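Local structure of alkylhalidase CmlS (Streptomyces venezuelae, 3I3L) at residues S36-T41 against Q333-A338; L42-H47 against I494-E499. The protein is a flavin-dependent halogenase of chloramphenicol biosynthesis that holds its FAD through a covalent flavin-aspartate bond. All coordinates share one frame; numbering follows the deposited sequence.

In the fold
Both contacts draw on helix 33-44: its middle packs on helix 327-347 in contact 1, and its C-terminal end meets residues 494-499 in contact 2. Their centres lie about 10 Å apart, and they touch directly, V336 CG1 standing 3.5 Å from F496 CD1 and T41 CG2 4.0 Å from F496 CB, which puts the F496 side chain at the join. Contact 1 is the one near the cofactor, with the A335 side chain about 8 Å from the bound FAD, whereas contact 2 is remote from the cofactor-binding residues. Together they run from the FAD-binding domain to the loop before strand 498-506, in the part of the chain assigned to the C-terminal domain of CmlS.

Contact 1: residues S36-T41 against Q333-A338; sequences SVAGLT and QSAVSA
A335 sets its methyl group against the backbone of the facing helix, with CB 3.5 Å from A38 N and 3.9 Å from A38 CB. This is the close part of the contact: the CA atoms of A38 and A335 are 4.4 Å apart, and the axes of segments 36-41 and 333-338 approach to 7.9 Å at a crossing angle of -32°, a spacing that two small alanines allow. V37 closes one flank. With CG1 anti to its backbone N (chi1 175°), that methyl lies 3.7 Å from V336 CG2, while also touching the A335 methyl. V336 CG2 is shared, because T41 OG1 meets it from the next turn, the two side chains lying roughly at right angles. T41 OG1 donates to V37 O (2.8 Å), reaching that carbonyl from the face opposite to the one used by T41 N, so a polar atom in a buried apolar seam is satisfied within its own helix. The far side is partly open to solvent at Q333 and S337, whose side chains start out away from helix 33-44, although S337 also lies against W358 and Y359 of helix 352-382. A34, a binding residue for FAD, lies one turn before A38, and the GxGxxG-like glycines G30, G32 and G35 precede this seam, consistent with the first helix of a Rossmann-type dinucleotide-binding fold.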
ATOM      1  N   SER A  36       3.928  -2.870  16.656  1.00 24.65           N
ATOM      2  CA  SER A  36       4.889  -3.950  16.802  1.00 26.42           C
ATOM      3  C   SER A  36       6.087  -3.817  15.882  1.00 23.91           C
ATOM      4  O   SER A  36       7.219  -4.005  16.307  1.00 24.88           O
ATOM      5  CB  SER A  36       4.195  -5.282  16.465  1.00 26.33           C
ATOM      6  OG  SER A  36       3.431  -5.612  17.604  1.00 40.85           O
ATOM      7  N   VAL A  37       5.826  -3.573  14.595  1.00 22.45           N
ATOM      8  CA  VAL A  37       6.902  -3.411  13.633  1.00 22.63           C
ATOM      9  C   VAL A  37       7.719  -2.217  13.969  1.00 23.46           C
ATOM     10  O   VAL A  37       8.943  -2.260  13.788  1.00 24.23           O
ATOM     11  CB  VAL A  37       6.379  -3.322  12.150  1.00 19.72           C
ATOM     12  CG1 VAL A  37       7.498  -3.039  11.178  1.00 17.29           C
ATOM     13  CG2 VAL A  37       5.695  -4.605  11.797  1.00 22.57           C
ATOM     14  N   ALA A  38       7.066  -1.119  14.373  1.00 22.96           N
ATOM     15  CA  ALA A  38       7.851   0.084  14.767  1.00 25.03           C
ATOM     16  C   ALA A  38       8.805  -0.255  15.971  1.00 25.66           C
ATOM     17  O   ALA A  38       9.973   0.095  15.954  1.00 25.04           O
ATOM     18  CB  ALA A  38       6.971   1.187  15.158  1.00 22.13           C
ATOM     19  N   GLY A  39       8.287  -0.962  16.971  1.00 25.75           N
ATOM     20  CA  GLY A  39       9.064  -1.289  18.166  1.00 27.11           C
ATOM     21  C   GLY A  39      10.198  -2.267  17.866  1.00 27.99           C
ATOM     22  O   GLY A  39      11.338  -2.009  18.241  1.00 27.48           O
ATOM     23  N   LEU A  40       9.893  -3.340  17.150  1.00 27.11           N
ATOM     24  CA  LEU A  40      10.926  -4.267  16.662  1.00 28.53           C
ATOM     25  C   LEU A  40      12.007  -3.557  15.863  1.00 29.24           C
ATOM     26  O   LEU A  40      13.200  -3.848  16.025  1.00 31.19           O
ATOM     27  CB  LEU A  40      10.317  -5.365  15.777  1.00 27.42           C
ATOM     28  CG  LEU A  40       9.359  -6.333  16.462  1.00 28.40           C
ATOM     29  CD1 LEU A  40       8.578  -7.123  15.425  1.00 24.24           C
ATOM     30  CD2 LEU A  40      10.128  -7.277  17.448  1.00 31.10           C
ATOM     31  N   THR A  41      11.632  -2.628  14.990  1.00 27.48           N
ATOM     32  CA  THR A  41      12.658  -1.959  14.179  1.00 26.16           C
ATOM     33  C   THR A  41      13.504  -0.999  15.025  1.00 25.71           C
ATOM     34  O   THR A  41      14.709  -0.969  14.881  1.00 27.10           O
ATOM     35  CB  THR A  41      12.034  -1.240  12.949  1.00 25.65           C
ATOM     36  OG1 THR A  41      11.300  -2.196  12.216  1.00 26.31           O
ATOM     37  CG2 THR A  41      13.097  -0.626  12.037  1.00 17.82           C
ATOM     38  N   GLN A 333       5.341  -0.619   6.500  1.00 21.25           N
ATOM     39  CA  GLN A 333       6.327   0.197   5.808  1.00 23.18           C
ATOM     40  C   GLN A 333       6.539   1.504   6.489  1.00 21.37           C
ATOM     41  O   GLN A 333       7.680   1.954   6.616  1.00 23.06           O
ATOM     42  CB  GLN A 333       5.894   0.388   4.362  1.00 24.91           C
ATOM     43  CG  GLN A 333       6.466   1.583   3.595  1.00 33.61           C
ATOM     44  CD  GLN A 333       5.754   1.792   2.208  1.00 49.07           C
ATOM     45  OE1 GLN A 333       5.507   0.784   1.484  1.00 51.28           O
ATOM     46  NE2 GLN A 333       5.438   3.101   1.827  1.00 48.02           N
ATOM     47  N   SER A 334       5.464   2.151   6.936  1.00 20.90           N
ATOM     48  CA  SER A 334       5.612   3.458   7.564  1.00 18.48           C
ATOM     49  C   SER A 334       6.251   3.250   8.929  1.00 17.39           C
ATOM     50  O   SER A 334       6.977   4.103   9.401  1.00 19.74           O
ATOM     51  CB  SER A 334       4.259   4.218   7.680  1.00 17.78           C
ATOM     52  OG  SER A 334       3.320   3.619   8.598  1.00 16.90           O
ATOM     53  N   ALA A 335       5.950   2.119   9.573  1.00 17.97           N
ATOM     54  CA  ALA A 335       6.501   1.825  10.906  1.00 20.34           C
ATOM     55  C   ALA A 335       8.004   1.691  10.802  1.00 22.21           C
ATOM     56  O   ALA A 335       8.741   2.303  11.583  1.00 23.97           O
ATOM     57  CB  ALA A 335       5.867   0.497  11.493  1.00 20.41           C
ATOM     58  N   VAL A 336       8.468   0.956   9.787  1.00 21.44           N
ATOM     59  CA  VAL A 336       9.902   0.825   9.522  1.00 22.08           C
ATOM     60  C   VAL A 336      10.498   2.167   9.205  1.00 23.28           C
ATOM     61  O   VAL A 336      11.614   2.482   9.693  1.00 24.38           O
ATOM     62  CB  VAL A 336      10.182  -0.161   8.364  1.00 24.19           C
ATOM     63  CG1 VAL A 336      11.580   0.053   7.793  1.00 26.86           C
ATOM     64  CG2 VAL A 336      10.022  -1.633   8.856  1.00 20.72           C
ATOM     65  N   SER A 337       9.800   2.979   8.427  1.00 21.68           N
ATOM     66  CA  SER A 337      10.351   4.318   8.064  1.00 20.14           C
ATOM     67  C   SER A 337      10.410   5.258   9.239  1.00 19.24           C
ATOM     68  O   SER A 337      11.314   6.093   9.348  1.00 20.50           O
ATOM     69  CB  SER A 337       9.510   4.977   6.954  1.00 21.07           C
ATOM     70  OG  SER A 337       9.573   4.188   5.793  1.00 26.66           O
ATOM     71  N   ALA A 338       9.407   5.185  10.095  1.00 19.52           N
ATOM     72  CA  ALA A 338       9.358   6.106  11.239  1.00 21.40           C
ATOM     73  C   ALA A 338      10.486   5.730  12.227  1.00 22.52           C
ATOM     74  O   ALA A 338      11.090   6.602  12.788  1.00 21.32           O
ATOM     75  CB  ALA A 338       7.999   6.025  11.994  1.00 17.63           C
TER

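Contact 2: residues L42-H47 against I494-E499; sequences LHKLGH and IGFRLE
L45 O is gripped by two arginines, R497 NH1 across the contact and R23 NE from outside it. The bond from R497 NH1 to L45 O is long and bent, 3.2 Å with an N-H...O angle of 144°, and the oxygen sits 23° out of the guanidinium plane. NH1 has a stronger mate in D343 of helix 327-347, to which it makes a salt bridge; H47 NE2 bonds the other oxygen of the same carboxylate. Next to this polar end the L45 and R497 side chains run alongside one another with opposed directions. L45 CD2 lies over one guanidinium face, displaced from the centre of the group and 3.6 Å from R497 CZ, and the same methyl reaches G495 O at 3.4 Å. A bend at chi2 (-80°) turns the arginine chain back along the leucine. Were R497 an alanine, D343 would probably lose this charged mate, L45 O one of its two donors, and the L45 methyl the guanidinium face that covers it. Beside this pair, K44 runs extended from the helix and brings CE to the edge of the F496 ring, 3.7 Å from F496 CD2. K44 is exposed, while F496 is buried and also packs on V336. After L45 the chain leaves the helix through G46, at positive phi, with G46 N bonded to H43 O and H47 N to L42 O (2.9 Å). Those two bonds define a Schellman motif, here ending helix 33-44 against the loop that leads into strand 498-506.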
ATOM      1  N   LEU A  42      12.852  -0.206  15.893  1.00 25.58           N
ATOM      2  CA  LEU A  42      13.535   0.723  16.794  1.00 25.45           C
ATOM      3  C   LEU A  42      14.485  -0.023  17.782  1.00 26.93           C
ATOM      4  O   LEU A  42      15.547   0.451  18.073  1.00 27.88           O
ATOM      5  CB  LEU A  42      12.526   1.515  17.627  1.00 24.48           C
ATOM      6  CG  LEU A  42      11.962   2.799  17.052  1.00 25.46           C
ATOM      7  CD1 LEU A  42      10.651   3.209  17.790  1.00 23.05           C
ATOM      8  CD2 LEU A  42      13.016   3.938  16.997  1.00 22.39           C
ATOM      9  N   HIS A  43      14.078  -1.197  18.260  1.00 27.75           N
ATOM     10  CA  HIS A  43      14.931  -2.035  19.113  1.00 29.50           C
ATOM     11  C   HIS A  43      16.180  -2.534  18.360  1.00 30.94           C
ATOM     12  O   HIS A  43      17.294  -2.382  18.846  1.00 31.73           O
ATOM     13  CB  HIS A  43      14.134  -3.207  19.645  1.00 28.21           C
ATOM     14  CG  HIS A  43      14.984  -4.281  20.230  1.00 34.68           C
ATOM     15  ND1 HIS A  43      15.341  -4.301  21.576  1.00 31.84           N
ATOM     16  CD2 HIS A  43      15.522  -5.395  19.671  1.00 33.96           C
ATOM     17  CE1 HIS A  43      16.086  -5.365  21.802  1.00 31.99           C
ATOM     18  NE2 HIS A  43      16.212  -6.046  20.666  1.00 37.11           N
ATOM     19  N   LYS A  44      15.998  -3.065  17.152  1.00 30.24           N
ATOM     20  CA  LYS A  44      17.110  -3.505  16.322  1.00 28.07           C
ATOM     21  C   LYS A  44      18.044  -2.304  16.037  1.00 29.64           C
ATOM     22  O   LYS A  44      19.272  -2.475  15.854  1.00 30.59           O
ATOM     23  CB  LYS A  44      16.554  -4.068  14.999  1.00 28.97           C
ATOM     24  CG  LYS A  44      17.588  -4.534  13.944  1.00 29.24           C
ATOM     25  CD  LYS A  44      16.862  -5.166  12.762  1.00 26.97           C
ATOM     26  CE  LYS A  44      17.815  -5.604  11.631  1.00 31.40           C
ATOM     27  NZ  LYS A  44      18.607  -6.799  12.075  1.00 30.64           N
ATOM     28  N   LEU A  45      17.478  -1.090  15.961  1.00 27.60           N
ATOM     29  CA  LEU A  45      18.314   0.089  15.735  1.00 25.17           C
ATOM     30  C   LEU A  45      18.956   0.624  17.043  1.00 25.26           C
ATOM     31  O   LEU A  45      19.664   1.622  17.027  1.00 21.95           O
ATOM     32  CB  LEU A  45      17.562   1.210  15.020  1.00 25.19           C
ATOM     33  CG  LEU A  45      17.057   0.900  13.609  1.00 29.52           C
ATOM     34  CD1 LEU A  45      16.116   2.014  13.138  1.00 25.30           C
ATOM     35  CD2 LEU A  45      18.246   0.723  12.623  1.00 26.77           C
ATOM     36  N   GLY A  46      18.669  -0.052  18.156  1.00 25.84           N
ATOM     37  CA  GLY A  46      19.334   0.168  19.406  1.00 26.30           C
ATOM     38  C   GLY A  46      18.647   1.174  20.314  1.00 28.93           C
ATOM     39  O   GLY A  46      19.292   1.701  21.214  1.00 28.70           O
ATOM     40  N   HIS A  47      17.357   1.447  20.095  1.00 27.23           N
ATOM     41  CA  HIS A  47      16.645   2.412  20.894  1.00 25.71           C
ATOM     42  C   HIS A  47      15.850   1.756  21.951  1.00 25.23           C
ATOM     43  O   HIS A  47      15.692   0.546  21.958  1.00 25.13           O
ATOM     44  CB  HIS A  47      15.787   3.345  19.992  1.00 26.79           C
ATOM     45  CG  HIS A  47      16.604   4.088  18.981  1.00 24.06           C
ATOM     46  ND1 HIS A  47      17.039   5.381  19.177  1.00 21.73           N
ATOM     47  CD2 HIS A  47      17.086   3.711  17.776  1.00 21.76           C
ATOM     48  CE1 HIS A  47      17.777   5.768  18.146  1.00 20.34           C
ATOM     49  NE2 HIS A  47      17.816   4.777  17.277  1.00 23.17           N
ATOM     50  N   ILE A 494      18.624  -4.278   4.837  1.00 32.84           N
ATOM     51  CA  ILE A 494      19.106  -5.328   5.759  1.00 32.35           C
ATOM     52  C   ILE A 494      19.176  -4.866   7.225  1.00 31.13           C
ATOM     53  O   ILE A 494      18.732  -5.575   8.128  1.00 29.88           O
ATOM     54  CB  ILE A 494      20.491  -5.870   5.325  1.00 34.88           C
ATOM     55  CG1 ILE A 494      20.430  -6.340   3.865  1.00 34.75           C
ATOM     56  CG2 ILE A 494      20.997  -6.982   6.293  1.00 34.89           C
ATOM     57  CD1 ILE A 494      21.481  -7.332   3.492  1.00 42.15           C
ATOM     58  N   GLY A 495      19.710  -3.687   7.451  1.00 30.26           N
ATOM     59  CA  GLY A 495      19.905  -3.219   8.813  1.00 29.32           C
ATOM     60  C   GLY A 495      18.938  -2.110   9.207  1.00 28.37           C
ATOM     61  O   GLY A 495      18.890  -1.735  10.340  1.00 26.45           O
ATOM     62  N   PHE A 496      18.169  -1.586   8.249  1.00 29.03           N
ATOM     63  CA  PHE A 496      17.107  -0.617   8.505  1.00 28.32           C
ATOM     64  C   PHE A 496      17.569   0.810   8.821  1.00 29.45           C
ATOM     65  O   PHE A 496      16.760   1.626   9.276  1.00 27.99           O
ATOM     66  CB  PHE A 496      16.162  -1.127   9.564  1.00 26.95           C
ATOM     67  CG  PHE A 496      15.317  -2.269   9.100  1.00 29.09           C
ATOM     68  CD1 PHE A 496      14.375  -2.084   8.090  1.00 29.07           C
ATOM     69  CD2 PHE A 496      15.483  -3.522   9.613  1.00 30.83           C
ATOM     70  CE1 PHE A 496      13.600  -3.168   7.641  1.00 33.37           C
ATOM     71  CE2 PHE A 496      14.686  -4.605   9.198  1.00 31.76           C
ATOM     72  CZ  PHE A 496      13.730  -4.421   8.219  1.00 29.45           C
ATOM     73  N   ARG A 497      18.834   1.145   8.575  1.00 28.72           N
ATOM     74  CA  ARG A 497      19.269   2.516   8.882  1.00 28.74           C
ATOM     75  C   ARG A 497      18.748   3.410   7.773  1.00 29.54           C
ATOM     76  O   ARG A 497      18.663   2.982   6.622  1.00 28.61           O
ATOM     77  CB  ARG A 497      20.826   2.657   8.962  1.00 27.55           C
ATOM     78  CG  ARG A 497      21.544   1.691  10.002  1.00 31.23           C
ATOM     79  CD  ARG A 497      21.447   2.246  11.465  1.00 32.36           C
ATOM     80  NE  ARG A 497      21.815   1.228  12.449  1.00 32.64           N
ATOM     81  CZ  ARG A 497      21.608   1.304  13.755  1.00 32.37           C
ATOM     82  NH1 ARG A 497      21.074   2.410  14.318  1.00 25.75           N
ATOM     83  NH2 ARG A 497      21.931   0.254  14.517  1.00 28.77           N
ATOM     84  N   LEU A 498      18.515   4.676   8.099  1.00 27.73           N
ATOM     85  CA  LEU A 498      18.217   5.643   7.098  1.00 28.37           C
ATOM     86  C   LEU A 498      19.516   6.192   6.537  1.00 29.59           C
ATOM     87  O   LEU A 498      20.266   6.868   7.235  1.00 29.07           O
ATOM     88  CB  LEU A 498      17.339   6.784   7.676  1.00 24.68           C
ATOM     89  CG  LEU A 498      16.661   7.643   6.603  1.00 25.56           C
ATOM     90  CD1 LEU A 498      15.606   6.843   5.884  1.00 23.75           C
ATOM     91  CD2 LEU A 498      16.066   8.991   7.201  1.00 25.23           C
ATOM     92  N   GLU A 499      19.757   5.979   5.246  1.00 30.26           N
ATOM     93  CA  GLU A 499      20.995   6.411   4.657  1.00 32.08           C
ATOM     94  C   GLU A 499      20.709   7.594   3.740  1.00 34.46           C
ATOM     95  O   GLU A 499      19.628   7.718   3.141  1.00 33.83           O
ATOM     96  CB  GLU A 499      21.633   5.288   3.812  1.00 31.78           C
ATOM     97  CG  GLU A 499      22.017   4.022   4.546  1.00 35.32           C
ATOM     98  CD  GLU A 499      22.629   2.928   3.599  1.00 42.40           C
ATOM     99  OE1 GLU A 499      22.492   3.020   2.363  1.00 38.23           O
ATOM    100  OE2 GLU A 499      23.197   1.939   4.112  1.00 45.20           O
TER